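Fusolin (PDB 4YN1) forms the crystalline spindles of an insect poxvirus that enhance virulence, and probably acts on chitin through its lytic polysaccharide monooxygenase-like domain. Local coordinates at residues T5-R10 and I134-C139; Y38-N43 and D107-D112; V153-F158 and L169-F174; F209-R214 and V229-A234. All coordinates share one frame; numbering follows the deposited sequence.

Contact 1. Residues T5-R10 and I134-C139; sequences TFPIAR and IELEFC
The Phe6 ring meets Glu135 O at its edge, in the ring plane, with CD2 3.4 Å from that oxygen. Pro7 CD lies over one ring face, offset toward the rim. CE2 of the same ring touches Ile134 CG2 obliquely. Pro7 CG reaches the same methyl. The peptide bond before Pro7 is cis, and the chain leaves the strand here.

The backbones pair antiparallel, with Phe6 and Glu137 as a hydrogen-bonded pair. Glu137 N donates to Phe6 O at 2.9 Å. In return Glu137 O takes two donors, Thr5 N at 2.9 Å and Phe6 N at 3.2 Å. Thr5 and Phe6 thus share one partner, a classic beta bulge.

Thr5 OG1 sits between its own N and carbonyl carbon (chi1 44°), which turns it to Glu137. Its bond to Glu137 OE1 is doubtful, because the place of that oxygen is less sure. Thr5 CG2 presses on Cys139 CB at 3.4 Å, a tight contact. Cys139 SG continues into the disulfide with Cys189.

The two N-H groups of the bulge satisfy Glu137 O. The Glu137 side chain is buried, and the bond from its OE2 to Ser187 OG probably eases the cost of burying the carboxylate.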
loop_
_atom_site.group_PDB
_atom_site.type_symbol
_atom_site.label_atom_id
_atom_site.label_comp_id
_atom_site.label_asym_id
_atom_site.label_seq_id
_atom_site.Cartn_x
_atom_site.Cartn_y
_atom_site.Cartn_z
ATOM N N THR A 5 -8.340 -4.294 2.080
ATOM C CA THR A 5 -9.484 -3.425 1.796
ATOM C C THR A 5 -9.604 -2.318 2.815
ATOM O O THR A 5 -10.174 -1.274 2.514
ATOM C CB THR A 5 -10.759 -4.236 1.670
ATOM O OG1 THR A 5 -10.809 -5.200 2.713
ATOM C CG2 THR A 5 -10.857 -4.874 0.344
ATOM N N PHE A 6 -9.119 -2.551 4.030
ATOM C CA PHE A 6 -9.101 -1.496 5.024
ATOM C C PHE A 6 -7.851 -1.548 5.867
ATOM O O PHE A 6 -7.627 -2.539 6.573
ATOM C CB PHE A 6 -10.307 -1.490 5.977
ATOM C CG PHE A 6 -10.210 -0.302 6.917
ATOM C CD1 PHE A 6 -10.450 0.986 6.461
ATOM C CD2 PHE A 6 -9.861 -0.475 8.245
ATOM C CE1 PHE A 6 -10.247 2.087 7.300
ATOM C CE2 PHE A 6 -9.662 0.619 9.082
ATOM C CZ PHE A 6 -9.843 1.894 8.604
ATOM N N PRO A 7 -7.128 -0.430 5.989
ATOM C CA PRO A 7 -7.134 0.770 5.124
ATOM C C PRO A 7 -6.801 0.281 3.710
ATOM O O PRO A 7 -5.995 -0.640 3.524
ATOM C CB PRO A 7 -6.071 1.682 5.768
ATOM C CG PRO A 7 -5.774 1.072 7.127
ATOM C CD PRO A 7 -5.980 -0.399 6.914
ATOM N N ILE A 8 -7.460 0.838 2.711
ATOM C CA ILE A 8 -7.328 0.320 1.354
ATOM C C ILE A 8 -5.886 0.290 0.820
ATOM O O ILE A 8 -5.156 1.269 0.981
ATOM C CB ILE A 8 -8.295 1.091 0.423
ATOM C CG1 ILE A 8 -8.426 0.350 -0.941
ATOM C CG2 ILE A 8 -7.874 2.542 0.244
ATOM C CD1 ILE A 8 -9.553 0.897 -1.781
ATOM N N ALA A 9 -5.490 -0.844 0.184
ATOM C CA ALA A 9 -4.164 -0.977 -0.420
ATOM C C ALA A 9 -4.048 -0.018 -1.595
ATOM O O ALA A 9 -5.018 0.257 -2.314
ATOM C CB ALA A 9 -3.890 -2.402 -0.867
ATOM N N ARG A 10 -2.832 0.444 -1.824
ATOM C CA ARG A 10 -2.534 1.428 -2.832
ATOM C C ARG A 10 -2.948 0.931 -4.212
ATOM O O ARG A 10 -3.525 1.681 -4.991
ATOM C CB ARG A 10 -1.019 1.729 -2.825
ATOM C CG ARG A 10 -0.574 2.715 -3.859
ATOM C CD ARG A 10 0.934 2.839 -3.878
ATOM N NE ARG A 10 1.424 3.495 -2.656
ATOM C CZ ARG A 10 2.683 3.879 -2.442
ATOM N NH1 ARG A 10 3.622 3.642 -3.350
ATOM N NH2 ARG A 10 3.010 4.503 -1.319
ATOM N N ILE A 134 -5.890 -0.604 14.882
ATOM C CA ILE A 134 -6.674 -0.525 13.637
ATOM C C ILE A 134 -7.193 -1.939 13.354
ATOM O O ILE A 134 -6.386 -2.859 13.350
ATOM C CB ILE A 134 -5.725 -0.051 12.504
ATOM C CG1 ILE A 134 -5.096 1.346 12.821
ATOM C CG2 ILE A 134 -6.380 -0.082 11.112
ATOM C CD1 ILE A 134 -5.947 2.422 12.917
ATOM N N GLU A 135 -8.480 -2.119 13.016
ATOM C CA GLU A 135 -8.909 -3.464 12.630
ATOM C C GLU A 135 -8.674 -3.548 11.141
ATOM O O GLU A 135 -9.480 -3.068 10.351
ATOM C CB GLU A 135 -10.352 -3.739 12.961
ATOM C CG GLU A 135 -10.744 -5.159 12.624
ATOM C CD GLU A 135 -12.230 -5.360 12.788
ATOM O OE1 GLU A 135 -13.001 -4.566 12.204
ATOM O OE2 GLU A 135 -12.623 -6.386 13.384
ATOM N N LEU A 136 -7.579 -4.138 10.750
ATOM C CA LEU A 136 -7.258 -4.238 9.334
ATOM C C LEU A 136 -8.141 -5.302 8.698
ATOM O O LEU A 136 -8.324 -6.365 9.283
ATOM C CB LEU A 136 -5.777 -4.599 9.183
ATOM C CG LEU A 136 -5.195 -4.637 7.775
ATOM C CD1 LEU A 136 -3.868 -3.912 7.696
ATOM C CD2 LEU A 136 -5.033 -6.021 7.280
ATOM N N GLU A 137 -8.670 -5.042 7.509
ATOM C CA GLU A 137 -9.419 -6.084 6.800
ATOM C C GLU A 137 -8.649 -6.451 5.554
ATOM O O GLU A 137 -8.367 -5.589 4.720
ATOM C CB GLU A 137 -10.823 -5.595 6.440
ATOM C CG GLU A 137 -11.727 -6.670 5.822
ATOM C CD GLU A 137 -13.013 -6.139 5.221
ATOM O OE1 GLU A 137 -12.906 -5.310 4.295
ATOM O OE2 GLU A 137 -14.118 -6.581 5.614
ATOM N N PHE A 138 -8.375 -7.732 5.380
ATOM C CA PHE A 138 -7.717 -8.250 4.189
ATOM C C PHE A 138 -8.769 -9.077 3.457
ATOM O O PHE A 138 -9.450 -9.919 4.061
ATOM C CB PHE A 138 -6.483 -9.080 4.556
ATOM C CG PHE A 138 -5.708 -9.501 3.347
ATOM C CD1 PHE A 138 -6.027 -10.670 2.671
ATOM C CD2 PHE A 138 -4.636 -8.750 2.890
ATOM C CE1 PHE A 138 -5.316 -11.055 1.545
ATOM C CE2 PHE A 138 -3.981 -9.100 1.719
ATOM C CZ PHE A 138 -4.278 -10.280 1.087
ATOM N N CYS A 139 -8.905 -8.803 2.160
ATOM C CA CYS A 139 -9.925 -9.360 1.280
ATOM C C CYS A 139 -9.311 -10.487 0.407
ATOM O O CYS A 139 -8.595 -10.211 -0.544
ATOM C CB CYS A 139 -10.486 -8.213 0.454
ATOM S SG CYS A 139 -11.842 -8.664 -0.649
#

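Contact 2. Residues Y38-N43 and D107-D112; sequences YQYVFN and DKTGMD
Tyr40 and Gly110 bring the two backbones closest, with their CA atoms 5.4 Å apart. Residues 38-43 are a length of helix 32-47. Residues 107-112 are loop, with a short 3-10 segment at 109-111. Backbone bonds from Met111 N to Lys108 O and from Asp112 N to Thr109 O hold it. Gly110 has no side chain, and this lets the helix come close.

Val41 packs against Gly110. Its CG2 lies 3.6 Å from Gly110 N and also approaches Asp107 OD1. The Tyr40 ring stands beside the same segment. Its CG is anti to the backbone N (chi1 179°), which carries CD2 to 3.8 Å from Gly110 CA. At the ring edge CE2 meets Thr109 OG1 at 3.4 Å. A water lies in the ring plane, 2.8 Å from Tyr40 OH, and donates a weak bond to Thr109 OG1.

Asp107 OD1 accepts twice from Thr109: from N at 2.9 Å, which makes an Asx turn, and from OG1 at 2.7 Å on the syn lone pair. OD1 thus closes the turn that leads into the 3-10 segment, and OD2 ties it to the helix through a salt bridge with Lys44. These partners would probably keep Asp107 ionised. Between the two segments the direct contacts are van der Waals, carbons of Tyr40 and Val41 against Asp107, Thr109 and Gly110, with the water as the polar link.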
loop_
_atom_site.group_PDB
_atom_site.type_symbol
_atom_site.label_atom_id
_atom_site.label_comp_id
_atom_site.label_asym_id
_atom_site.label_seq_id
_atom_site.Cartn_x
_atom_site.Cartn_y
_atom_site.Cartn_z
ATOM N N TYR A 38 0.522 4.157 -13.922
ATOM C CA TYR A 38 0.165 3.528 -15.198
ATOM C C TYR A 38 1.111 4.007 -16.307
ATOM O O TYR A 38 1.726 3.216 -17.028
ATOM C CB TYR A 38 -1.263 3.914 -15.545
ATOM C CG TYR A 38 -1.748 3.290 -16.826
ATOM C CD1 TYR A 38 -1.469 3.870 -18.058
ATOM C CD2 TYR A 38 -2.510 2.133 -16.812
ATOM C CE1 TYR A 38 -1.903 3.282 -19.248
ATOM C CE2 TYR A 38 -3.023 1.591 -17.987
ATOM C CZ TYR A 38 -2.681 2.140 -19.207
ATOM O OH TYR A 38 -3.150 1.532 -20.353
ATOM N N GLN A 39 1.235 5.328 -16.403
ATOM C CA GLN A 39 2.040 5.951 -17.429
ATOM C C GLN A 39 3.504 5.625 -17.327
ATOM O O GLN A 39 4.151 5.473 -18.350
ATOM C CB GLN A 39 1.757 7.435 -17.496
ATOM C CG GLN A 39 0.368 7.658 -18.067
ATOM C CD GLN A 39 -0.029 9.095 -18.184
ATOM O OE1 GLN A 39 0.535 9.975 -17.534
ATOM N NE2 GLN A 39 -1.070 9.349 -18.969
ATOM N N TYR A 40 3.996 5.397 -16.115
ATOM C CA TYR A 40 5.378 4.989 -15.900
ATOM C C TYR A 40 5.642 3.642 -16.579
ATOM O O TYR A 40 6.643 3.459 -17.290
ATOM C CB TYR A 40 5.639 4.890 -14.381
ATOM C CG TYR A 40 7.026 4.444 -14.024
ATOM C CD1 TYR A 40 8.059 5.367 -13.898
ATOM C CD2 TYR A 40 7.338 3.095 -13.908
ATOM C CE1 TYR A 40 9.360 4.963 -13.665
ATOM C CE2 TYR A 40 8.638 2.679 -13.637
ATOM C CZ TYR A 40 9.653 3.621 -13.545
ATOM O OH TYR A 40 10.948 3.246 -13.320
ATOM N N VAL A 41 4.766 2.684 -16.332
ATOM C CA VAL A 41 4.944 1.347 -16.921
ATOM C C VAL A 41 4.733 1.405 -18.433
ATOM O O VAL A 41 5.481 0.789 -19.191
ATOM C CB VAL A 41 4.014 0.319 -16.234
ATOM C CG1 VAL A 41 4.043 -1.025 -16.959
ATOM C CG2 VAL A 41 4.433 0.154 -14.782
ATOM N N PHE A 42 3.714 2.134 -18.850
ATOM C CA PHE A 42 3.386 2.295 -20.273
ATOM C C PHE A 42 4.614 2.868 -20.995
ATOM O O PHE A 42 5.091 2.270 -21.952
ATOM C CB PHE A 42 2.188 3.216 -20.421
ATOM C CG PHE A 42 1.690 3.400 -21.839
ATOM C CD1 PHE A 42 0.782 2.509 -22.395
ATOM C CD2 PHE A 42 2.091 4.489 -22.598
ATOM C CE1 PHE A 42 0.275 2.718 -23.687
ATOM C CE2 PHE A 42 1.630 4.660 -23.909
ATOM C CZ PHE A 42 0.734 3.773 -24.444
ATOM N N ASN A 43 5.173 3.983 -20.477
ATOM C CA ASN A 43 6.372 4.590 -21.067
ATOM C C ASN A 43 7.635 3.739 -20.935
ATOM O O ASN A 43 8.494 3.787 -21.826
ATOM C CB ASN A 43 6.602 5.987 -20.506
ATOM C CG ASN A 43 5.589 6.961 -20.989
ATOM O OD1 ASN A 43 4.828 6.698 -21.912
ATOM N ND2 ASN A 43 5.539 8.104 -20.370
ATOM N N ASP A 107 5.297 -6.444 -14.576
ATOM C CA ASP A 107 5.968 -5.247 -14.080
ATOM C C ASP A 107 4.918 -4.404 -13.396
ATOM O O ASP A 107 4.035 -3.876 -14.058
ATOM C CB ASP A 107 6.619 -4.461 -15.213
ATOM C CG ASP A 107 7.439 -3.281 -14.729
ATOM O OD1 ASP A 107 7.020 -2.626 -13.763
ATOM O OD2 ASP A 107 8.454 -2.967 -15.362
ATOM N N LYS A 108 5.012 -4.274 -12.071
ATOM C CA LYS A 108 4.079 -3.458 -11.291
ATOM C C LYS A 108 4.818 -2.295 -10.649
ATOM O O LYS A 108 4.293 -1.675 -9.721
ATOM C CB LYS A 108 3.430 -4.326 -10.226
ATOM C CG LYS A 108 2.664 -5.493 -10.822
ATOM C CD LYS A 108 2.278 -6.437 -9.767
ATOM C CE LYS A 108 1.334 -7.522 -10.265
ATOM N NZ LYS A 108 1.991 -8.816 -10.236
ATOM N N THR A 109 6.004 -1.944 -11.187
ATOM C CA THR A 109 6.861 -0.905 -10.577
ATOM C C THR A 109 6.309 0.510 -10.557
ATOM O O THR A 109 6.791 1.348 -9.773
ATOM C CB THR A 109 8.259 -0.906 -11.175
ATOM O OG1 THR A 109 8.161 -0.512 -12.533
ATOM C CG2 THR A 109 8.958 -2.237 -11.023
ATOM N N GLY A 110 5.301 0.775 -11.368
ATOM C CA GLY A 110 4.638 2.053 -11.369
ATOM C C GLY A 110 4.047 2.321 -9.998
ATOM O O GLY A 110 3.980 3.463 -9.563
ATOM N N MET A 111 3.633 1.252 -9.278
ATOM C CA MET A 111 3.055 1.419 -7.930
ATOM C C MET A 111 4.083 1.781 -6.860
ATOM O O MET A 111 3.712 2.086 -5.731
ATOM C CB MET A 111 2.318 0.147 -7.496
ATOM C CG MET A 111 1.100 -0.092 -8.296
ATOM S SD MET A 111 -0.206 1.161 -8.058
ATOM C CE MET A 111 -1.314 0.655 -9.333
ATOM N N ASP A 112 5.348 1.754 -7.187
ATOM C CA ASP A 112 6.383 2.082 -6.235
ATOM C C ASP A 112 6.982 3.469 -6.503
ATOM O O ASP A 112 8.027 3.813 -5.943
ATOM C CB ASP A 112 7.450 0.990 -6.295
ATOM C CG ASP A 112 8.208 0.769 -5.012
ATOM O OD1 ASP A 112 7.556 0.502 -3.960
ATOM O OD2 ASP A 112 9.442 0.745 -5.068
HETATM O O HOH W 1 11.345 0.475 -12.931
#

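Contact 3. Residues V153-F158 and L169-F174; sequences VTTPEF and LLELVF
The Glu171 side chain runs from Val153 O toward Thr155 and Pro156, where the partner strand has ended. Its CB lies 3.9 Å from Val153 O. CG is held between the backbone N and the carbonyl carbon (chi1 66°), and this brings it to 3.3 Å from the same oxygen. The chain is extended beyond CG. At the tip OE2 comes to 3.9 Å from Thr155 CA and lies near Pro156 CD. OE1 has a long, weak ion pair with Arg205.

The backbones zip antiparallel. Val153 N donates to Glu171 O and Glu171 N to Val153 O, each at 2.9 Å. Thr155 N donates to Leu169 O at 2.8 Å. On the face with Glu171, Val153 CG2 touches Val173 CG2. On the other face Thr154 CG2 meets Leu170 CD2 at 3.9 Å. Thr154 CG2 also lies over a face of the Phe158 ring, whose edge takes Leu169 CD1. A type I turn from Thr155 to Phe158 begins the connection, and Thr155 OG1 bonds to Glu157 OE1.

Strand 147-154 lies between 170-176 and 209-217 in the mixed sheet. Phe158 packs on Val210 of strand 209-217. Val173 reaches across to Val200 and Pro203 of strand 194-203, in the other sheet.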
loop_
_atom_site.group_PDB
_atom_site.type_symbol
_atom_site.label_atom_id
_atom_site.label_comp_id
_atom_site.label_asym_id
_atom_site.label_seq_id
_atom_site.Cartn_x
_atom_site.Cartn_y
_atom_site.Cartn_z
ATOM N N VAL A 153 5.152 -1.245 9.661
ATOM C CA VAL A 153 4.846 0.188 9.503
ATOM C C VAL A 153 6.183 0.917 9.238
ATOM O O VAL A 153 7.245 0.536 9.774
ATOM C CB VAL A 153 4.087 0.753 10.726
ATOM C CG1 VAL A 153 3.854 2.249 10.603
ATOM C CG2 VAL A 153 2.748 0.031 10.905
ATOM N N THR A 154 6.131 1.960 8.437
ATOM C CA THR A 154 7.327 2.717 8.181
ATOM C C THR A 154 7.839 3.369 9.488
ATOM O O THR A 154 7.065 3.742 10.370
ATOM C CB THR A 154 7.133 3.756 7.089
ATOM O OG1 THR A 154 5.909 4.479 7.305
ATOM C CG2 THR A 154 7.147 3.131 5.672
ATOM N N THR A 155 9.138 3.480 9.572
ATOM C CA THR A 155 9.868 4.118 10.685
ATOM C C THR A 155 9.508 5.617 10.722
ATOM O O THR A 155 9.095 6.168 9.692
ATOM C CB THR A 155 11.380 3.860 10.496
ATOM O OG1 THR A 155 12.098 4.271 11.650
ATOM C CG2 THR A 155 11.925 4.530 9.288
ATOM N N PRO A 156 9.626 6.311 11.881
ATOM C CA PRO A 156 9.136 7.711 11.939
ATOM C C PRO A 156 9.749 8.687 10.957
ATOM O O PRO A 156 9.103 9.660 10.580
ATOM C CB PRO A 156 9.461 8.138 13.388
ATOM C CG PRO A 156 9.540 6.886 14.132
ATOM C CD PRO A 156 10.047 5.839 13.220
ATOM N N GLU A 157 10.978 8.415 10.503
ATOM C CA GLU A 157 11.668 9.289 9.570
ATOM C C GLU A 157 11.198 9.167 8.127
ATOM O O GLU A 157 11.607 9.981 7.283
ATOM C CB GLU A 157 13.172 9.002 9.599
ATOM C CG GLU A 157 13.767 9.215 10.984
ATOM C CD GLU A 157 13.582 8.078 11.976
ATOM O OE1 GLU A 157 13.229 6.950 11.550
ATOM O OE2 GLU A 157 13.717 8.339 13.189
ATOM N N PHE A 158 10.431 8.117 7.793
ATOM C CA PHE A 158 9.992 7.912 6.408
ATOM C C PHE A 158 9.235 9.148 5.897
ATOM O O PHE A 158 8.407 9.730 6.608
ATOM C CB PHE A 158 9.122 6.665 6.321
ATOM C CG PHE A 158 8.454 6.449 4.994
ATOM C CD1 PHE A 158 9.150 5.888 3.931
ATOM C CD2 PHE A 158 7.141 6.864 4.782
ATOM C CE1 PHE A 158 8.513 5.666 2.705
ATOM C CE2 PHE A 158 6.508 6.629 3.562
ATOM C CZ PHE A 158 7.218 6.107 2.512
ATOM N N LEU A 169 13.528 0.711 6.350
ATOM C CA LEU A 169 12.624 1.758 6.807
ATOM C C LEU A 169 11.329 1.179 7.352
ATOM O O LEU A 169 10.391 1.949 7.587
ATOM C CB LEU A 169 12.319 2.746 5.668
ATOM C CG LEU A 169 13.492 3.452 5.043
ATOM C CD1 LEU A 169 13.006 4.514 4.039
ATOM C CD2 LEU A 169 14.369 4.075 6.117
ATOM N N LEU A 170 11.265 -0.144 7.589
ATOM C CA LEU A 170 10.045 -0.825 8.087
ATOM C C LEU A 170 10.298 -1.490 9.422
ATOM O O LEU A 170 11.400 -1.951 9.686
ATOM C CB LEU A 170 9.585 -1.879 7.069
ATOM C CG LEU A 170 8.957 -1.375 5.774
ATOM C CD1 LEU A 170 8.799 -2.517 4.815
ATOM C CD2 LEU A 170 7.635 -0.719 6.021
ATOM N N GLU A 171 9.303 -1.455 10.290
ATOM C CA GLU A 171 9.319 -2.071 11.596
ATOM C C GLU A 171 8.148 -3.031 11.716
ATOM O O GLU A 171 7.017 -2.679 11.375
ATOM C CB GLU A 171 9.317 -0.999 12.708
ATOM C CG GLU A 171 8.109 -0.105 12.873
ATOM C CD GLU A 171 8.360 1.015 13.872
ATOM O OE1 GLU A 171 7.515 1.204 14.775
ATOM O OE2 GLU A 171 9.405 1.698 13.760
ATOM N N LEU A 172 8.408 -4.211 12.245
ATOM C CA LEU A 172 7.373 -5.239 12.434
ATOM C C LEU A 172 6.443 -4.865 13.565
ATOM O O LEU A 172 6.896 -4.554 14.660
ATOM C CB LEU A 172 8.030 -6.588 12.730
ATOM C CG LEU A 172 7.082 -7.777 12.909
ATOM C CD1 LEU A 172 6.483 -8.183 11.568
ATOM C CD2 LEU A 172 7.807 -8.971 13.505
ATOM N N VAL A 173 5.134 -4.862 13.298
ATOM C CA VAL A 173 4.130 -4.572 14.311
ATOM C C VAL A 173 3.169 -5.736 14.604
ATOM O O VAL A 173 2.449 -5.663 15.604
ATOM C CB VAL A 173 3.378 -3.243 14.056
ATOM C CG1 VAL A 173 4.354 -2.071 13.983
ATOM C CG2 VAL A 173 2.470 -3.286 12.822
ATOM N N PHE A 174 3.121 -6.749 13.744
ATOM C CA PHE A 174 2.157 -7.836 13.877
ATOM C C PHE A 174 2.694 -9.057 13.178
ATOM O O PHE A 174 3.253 -8.952 12.086
ATOM C CB PHE A 174 0.819 -7.377 13.256
ATOM C CG PHE A 174 -0.307 -8.377 13.322
ATOM C CD1 PHE A 174 -0.385 -9.420 12.415
ATOM C CD2 PHE A 174 -1.259 -8.308 14.326
ATOM C CE1 PHE A 174 -1.433 -10.345 12.483
ATOM C CE2 PHE A 174 -2.308 -9.222 14.385
ATOM C CZ PHE A 174 -2.373 -10.256 13.476
#

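Contact 4. Residues F209-R214 and V229-A234; sequences FVIYVR and VDAVFA. With EDO (1,2-ethanediol), chain C.
Phe209 packs closely against Ala231 and Phe233. With CG between the backbone N and the carbonyl carbon (chi1 60°), the ring leans across to both. Ala231 CB makes a CH-pi contact over the ring, 4.1 Å from its centroid, and Ala231 O lies over one face toward the rim. The two rings meet obliquely, planes at 31°, and Phe209 CE1 lies 3.5 Å from Phe233 CE2. Farther along the same face, Ile211 CB sits 4.1 Å from Val229 CB.

Four backbone hydrogen bonds join Phe209 to Ala231 and Ile211 to Val229. Those from Phe209 N, 2.8 Å from Ala231 O, and from Ile211 N are both nearly straight.

The face of Val210 and Asp230 is looser, and a water enters there. These side chains lie side by side, Val210 CG2 3.7 Å from Asp230 OD1. The water donates to both Phe209 O and Asp230 OD1, and that carboxylate oxygen also pairs with Arg10. Separately, an ethanediol, probably from the crystallisation liquor, donates from O1 to Phe233 O at 2.7 Å.

The strands form a twisted antiparallel beta hairpin; the N-to-C directions of segments 209-214 and 229-234 make an angle of 140°. It belongs to the core beta sandwich expected of the lytic polysaccharide monooxygenase family.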
loop_
_atom_site.group_PDB
_atom_site.type_symbol
_atom_site.label_atom_id
_atom_site.label_comp_id
_atom_site.label_asym_id
_atom_site.label_seq_id
_atom_site.Cartn_x
_atom_site.Cartn_y
_atom_site.Cartn_z
ATOM N N PHE A 209 2.389 7.884 6.482
ATOM C CA PHE A 209 3.195 6.662 6.634
ATOM C C PHE A 209 2.638 5.531 5.780
ATOM O O PHE A 209 1.598 5.675 5.119
ATOM C CB PHE A 209 3.239 6.267 8.140
ATOM C CG PHE A 209 1.907 5.969 8.798
ATOM C CD1 PHE A 209 1.140 6.984 9.339
ATOM C CD2 PHE A 209 1.409 4.669 8.849
ATOM C CE1 PHE A 209 -0.097 6.713 9.929
ATOM C CE2 PHE A 209 0.202 4.397 9.487
ATOM C CZ PHE A 209 -0.570 5.426 9.969
ATOM N N VAL A 210 3.360 4.435 5.751
ATOM C CA VAL A 210 2.946 3.274 4.989
ATOM C C VAL A 210 2.860 2.086 5.953
ATOM O O VAL A 210 3.720 1.912 6.855
ATOM C CB VAL A 210 3.857 2.927 3.779
ATOM C CG1 VAL A 210 3.468 1.585 3.154
ATOM C CG2 VAL A 210 3.839 4.019 2.733
ATOM N N ILE A 211 1.778 1.312 5.775
ATOM C CA ILE A 211 1.541 0.031 6.433
ATOM C C ILE A 211 1.820 -0.995 5.321
ATOM O O ILE A 211 1.288 -0.870 4.205
ATOM C CB ILE A 211 0.138 -0.140 7.019
ATOM C CG1 ILE A 211 -0.185 0.960 8.063
ATOM C CG2 ILE A 211 -0.051 -1.560 7.568
ATOM C CD1 ILE A 211 -1.680 1.047 8.480
ATOM N N TYR A 212 2.702 -1.946 5.584
ATOM C CA TYR A 212 3.091 -2.927 4.576
ATOM C C TYR A 212 2.640 -4.276 5.075
ATOM O O TYR A 212 3.045 -4.688 6.167
ATOM C CB TYR A 212 4.590 -2.914 4.372
ATOM C CG TYR A 212 5.065 -3.689 3.173
ATOM C CD1 TYR A 212 4.652 -3.342 1.890
ATOM C CD2 TYR A 212 6.071 -4.633 3.291
ATOM C CE1 TYR A 212 5.157 -3.974 0.771
ATOM C CE2 TYR A 212 6.602 -5.267 2.163
ATOM C CZ TYR A 212 6.107 -4.974 0.911
ATOM O OH TYR A 212 6.659 -5.574 -0.193
ATOM N N VAL A 213 1.707 -4.883 4.346
ATOM C CA VAL A 213 1.063 -6.133 4.717
ATOM C C VAL A 213 1.611 -7.276 3.892
ATOM O O VAL A 213 1.587 -7.230 2.656
ATOM C CB VAL A 213 -0.456 -6.020 4.570
ATOM C CG1 VAL A 213 -1.131 -7.353 4.925
ATOM C CG2 VAL A 213 -1.014 -4.878 5.433
ATOM N N ARG A 214 1.994 -8.349 4.584
ATOM C CA ARG A 214 2.516 -9.542 3.962
ATOM C C ARG A 214 1.611 -10.715 4.358
ATOM O O ARG A 214 1.428 -10.968 5.549
ATOM C CB ARG A 214 3.944 -9.793 4.434
ATOM C CG ARG A 214 4.547 -11.108 3.918
ATOM C CD ARG A 214 5.926 -11.322 4.512
ATOM N NE ARG A 214 6.526 -12.526 3.957
ATOM C CZ ARG A 214 7.273 -13.415 4.604
ATOM N NH1 ARG A 214 7.634 -13.207 5.857
ATOM N NH2 ARG A 214 7.719 -14.487 3.978
ATOM N N VAL A 229 -0.010 0.173 1.966
ATOM C CA VAL A 229 -1.222 0.840 2.401
ATOM C C VAL A 229 -0.835 2.234 2.884
ATOM O O VAL A 229 -0.080 2.350 3.849
ATOM C CB VAL A 229 -1.901 0.042 3.518
ATOM C CG1 VAL A 229 -3.064 0.819 4.108
ATOM C CG2 VAL A 229 -2.356 -1.342 3.054
ATOM N N ASP A 230 -1.319 3.287 2.197
ATOM C CA ASP A 230 -1.039 4.672 2.563
ATOM C C ASP A 230 -1.998 5.121 3.657
ATOM O O ASP A 230 -3.225 5.014 3.513
ATOM C CB ASP A 230 -1.112 5.587 1.327
ATOM C CG ASP A 230 -0.082 5.164 0.263
ATOM O OD1 ASP A 230 1.129 5.193 0.563
ATOM O OD2 ASP A 230 -0.497 4.755 -0.855
ATOM N N ALA A 231 -1.437 5.731 4.706
ATOM C CA ALA A 231 -2.244 6.229 5.828
ATOM C C ALA A 231 -1.628 7.454 6.499
ATOM O O ALA A 231 -0.443 7.736 6.345
ATOM C CB ALA A 231 -2.432 5.104 6.842
ATOM N N VAL A 232 -2.445 8.165 7.238
ATOM C CA VAL A 232 -2.028 9.324 8.039
ATOM C C VAL A 232 -3.018 9.494 9.174
ATOM O O VAL A 232 -4.211 9.231 9.004
ATOM C CB VAL A 232 -1.949 10.607 7.130
ATOM C CG1 VAL A 232 -3.329 11.061 6.661
ATOM C CG2 VAL A 232 -1.218 11.731 7.841
ATOM N N PHE A 233 -2.541 9.962 10.315
ATOM C CA PHE A 233 -3.407 10.267 11.423
ATOM C C PHE A 233 -3.783 11.732 11.377
ATOM O O PHE A 233 -2.950 12.579 11.059
ATOM C CB PHE A 233 -2.735 9.957 12.770
ATOM C CG PHE A 233 -2.524 8.494 13.020
ATOM C CD1 PHE A 233 -3.604 7.639 13.183
ATOM C CD2 PHE A 233 -1.244 7.959 13.094
ATOM C CE1 PHE A 233 -3.407 6.281 13.422
ATOM C CE2 PHE A 233 -1.053 6.598 13.313
ATOM C CZ PHE A 233 -2.134 5.770 13.485
ATOM N N ALA A 234 -5.036 12.043 11.668
ATOM C CA ALA A 234 -5.450 13.434 11.810
ATOM C C ALA A 234 -5.483 13.755 13.312
ATOM O O ALA A 234 -6.336 13.263 14.057
ATOM C CB ALA A 234 -6.818 13.686 11.161
HETATM C C1 EDO C . -1.002 14.977 10.377
HETATM O O1 EDO C . -0.614 13.962 11.281
HETATM C C2 EDO C . -1.473 16.223 11.174
HETATM O O2 EDO C . -2.567 15.884 12.034
HETATM O O HOH W 2 1.803 6.872 2.560
#

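From the N terminus, residues 5-10 wait until 134-139 to close contact 1, a long loop that carries most of the helices. Contact 2 lies wholly within that loop and ties helix 32-47 to the segment before strand 120-123. Contacts 3 and 4 then close short loops in series, and none of the four cross. Contact 1 belongs to one sheet, contacts 3 and 4 to the other, where strands 147-154 and 209-217 are neighbours. Thr154 N probably bonds to Val210 O there. Arg10 of contact 1 links three contacts: besides its salt bridge to contact 4, its NH1 probably bonds to Met111 O of contact 2. Leu136 and Val213 pack between the sheets.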